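Local coordinates for hydrolase (Thermococcus thioreducens, PDB 6IAH), which is a magnesium-binding phosphatase of the haloacid dehalogenase superfamily, probably hydrolysing phosphate esters such as phosphoglycolate, at residues 1-6 / 193-199. Sequence-based numbering, arbitrary orientation.
With MG (magnesium ion), chain B.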
# COMPACT_ATOMS: atom_id res chain seq x y z
N MET A 1 -3.53 -18.68 19.30
CA MET A 1 -3.99 -18.50 17.92
C MET A 1 -3.39 -17.18 17.43
O MET A 1 -3.28 -16.22 18.21
CB MET A 1 -5.54 -18.45 17.88
CG MET A 1 -6.25 -19.65 18.50
SD MET A 1 -6.14 -21.17 17.52
CE MET A 1 -7.10 -20.66 16.09
N TRP A 2 -3.01 -17.13 16.15
CA TRP A 2 -2.48 -15.91 15.52
C TRP A 2 -3.61 -15.05 15.01
O TRP A 2 -4.53 -15.58 14.44
CB TRP A 2 -1.61 -16.26 14.34
CG TRP A 2 -0.17 -16.65 14.69
CD1 TRP A 2 0.27 -17.89 14.92
CD2 TRP A 2 0.98 -15.79 14.81
NE1 TRP A 2 1.61 -17.89 15.18
CE2 TRP A 2 2.07 -16.60 15.15
CE3 TRP A 2 1.19 -14.42 14.68
CZ2 TRP A 2 3.35 -16.08 15.31
CZ3 TRP A 2 2.45 -13.92 14.80
CH2 TRP A 2 3.53 -14.73 15.14
N ILE A 3 -3.53 -13.76 15.23
CA ILE A 3 -4.29 -12.79 14.45
C ILE A 3 -3.23 -11.93 13.68
O ILE A 3 -2.44 -11.21 14.26
CB ILE A 3 -5.19 -11.92 15.31
CG1 ILE A 3 -6.19 -12.79 16.12
CG2 ILE A 3 -5.92 -10.89 14.48
CD1 ILE A 3 -6.99 -12.02 17.12
N VAL A 4 -3.26 -12.05 12.36
CA VAL A 4 -2.34 -11.39 11.45
C VAL A 4 -3.11 -10.38 10.65
O VAL A 4 -4.20 -10.68 10.16
CB VAL A 4 -1.64 -12.37 10.58
CG1 VAL A 4 -0.47 -11.69 9.84
CG2 VAL A 4 -1.05 -13.50 11.44
N PHE A 5 -2.54 -9.20 10.52
CA PHE A 5 -3.22 -8.07 9.85
C PHE A 5 -2.42 -7.61 8.62
O PHE A 5 -1.17 -7.60 8.57
CB PHE A 5 -3.30 -6.84 10.78
CG PHE A 5 -3.79 -7.11 12.15
CD1 PHE A 5 -5.15 -7.09 12.42
CD2 PHE A 5 -2.87 -7.30 13.22
CE1 PHE A 5 -5.61 -7.31 13.70
CE2 PHE A 5 -3.32 -7.52 14.50
CZ PHE A 5 -4.71 -7.50 14.75
N ASP A 6 -3.17 -7.20 7.61
CA ASP A 6 -2.72 -6.20 6.65
C ASP A 6 -2.70 -4.85 7.39
O ASP A 6 -3.37 -4.68 8.41
CB ASP A 6 -3.72 -6.15 5.46
CG ASP A 6 -3.32 -5.15 4.35
OD1 ASP A 6 -2.13 -4.99 4.02
OD2 ASP A 6 -4.25 -4.51 3.83
N PRO A 193 -2.13 -22.19 13.86
CA PRO A 193 -3.40 -21.72 13.35
C PRO A 193 -3.60 -20.27 13.56
O PRO A 193 -3.03 -19.67 14.45
CB PRO A 193 -4.41 -22.45 14.19
CG PRO A 193 -3.64 -23.56 14.85
CD PRO A 193 -2.31 -23.00 15.07
N GLY A 194 -4.53 -19.74 12.81
CA GLY A 194 -4.82 -18.32 12.93
C GLY A 194 -5.72 -17.81 11.86
O GLY A 194 -6.32 -18.58 11.07
N VAL A 195 -5.79 -16.48 11.83
CA VAL A 195 -6.58 -15.76 10.86
C VAL A 195 -5.78 -14.55 10.31
O VAL A 195 -4.99 -13.93 11.06
CB VAL A 195 -7.91 -15.30 11.48
CG1 VAL A 195 -7.73 -14.43 12.72
CG2 VAL A 195 -8.82 -14.61 10.44
N TYR A 196 -6.00 -14.24 9.02
CA TYR A 196 -5.46 -13.05 8.39
C TYR A 196 -6.62 -12.13 8.13
O TYR A 196 -7.60 -12.56 7.57
CB TYR A 196 -4.76 -13.36 7.06
CG TYR A 196 -3.97 -12.19 6.52
CD1 TYR A 196 -2.75 -11.81 7.09
CD2 TYR A 196 -4.45 -11.42 5.45
CE1 TYR A 196 -2.05 -10.71 6.60
CE2 TYR A 196 -3.74 -10.33 4.94
CZ TYR A 196 -2.56 -9.96 5.52
OH TYR A 196 -1.87 -8.85 5.04
N ILE A 197 -6.45 -10.86 8.49
CA ILE A 197 -7.47 -9.77 8.25
C ILE A 197 -6.98 -8.87 7.13
O ILE A 197 -5.96 -8.20 7.31
CB ILE A 197 -7.67 -8.92 9.51
CG1 ILE A 197 -7.73 -9.76 10.80
CG2 ILE A 197 -8.87 -7.98 9.33
CD1 ILE A 197 -8.69 -10.90 10.77
N GLY A 198 -7.71 -8.87 5.97
CA GLY A 198 -7.35 -8.11 4.78
C GLY A 198 -8.54 -7.21 4.41
O GLY A 198 -9.58 -7.31 5.01
N ASP A 199 -8.28 -6.32 3.47
CA ASP A 199 -9.34 -5.46 2.85
C ASP A 199 -9.49 -5.72 1.32
O ASP A 199 -10.39 -5.22 0.75
CB ASP A 199 -9.03 -4.00 3.14
CG ASP A 199 -7.77 -3.49 2.46
OD1 ASP A 199 -6.65 -4.06 2.60
OD2 ASP A 199 -7.88 -2.46 1.76
MG MG B . -4.73 -3.45 2.30
O HOH W 1 -2.83 -3.01 1.85
O HOH W 2 -5.40 -2.11 0.99
O HOH W 3 -4.71 -5.15 1.05
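Asp6 and Asp199 meet at a magnesium ion where two parallel strands, 2-5 and 194-198, end side by side in the Rossmann-like core of the HAD fold. The strand axes diverge by only 19°, and five backbone hydrogen bonds join them, from Trp2 N to Pro193 O (3.1 Å) through to Asp6 N bonded to Ile197 O. Val4 and Tyr196 share one face of the sheet: Val4 CG1 lies at the edge of the phenol ring, 3.6 Å from Tyr196 CD1. With CG trans to its own backbone N (chi1 -169°), Tyr196 extends its ring along the neighbouring strand until OH sits 3.2 Å from Asp6 CA. That hydroxyl hydrogen-bonds Val149 O and Lys179 NZ, and the same lysine forms a salt bridge with Asp6 OD1. A leucine in place of Tyr196 would probably leave Val149 O and Lys179 without this hydroxyl partner and open a gap beside the Asp6 backbone. On the reverse face, Phe5 and Ile197 run alongside each other, CD1 to CG1 4.1 Å, and Phe232 of helix 229-239 packs on Ile197. At the metal, the carboxylates are nearly coplanar, 12° apart; Asp8 O and three waters complete six ligands. The ion bridges two closely spaced acceptors: Asp6 OD2 lies 1.9 Å from the magnesium ion, and Asp199 OD1 lies 2.0 Å from the magnesium ion.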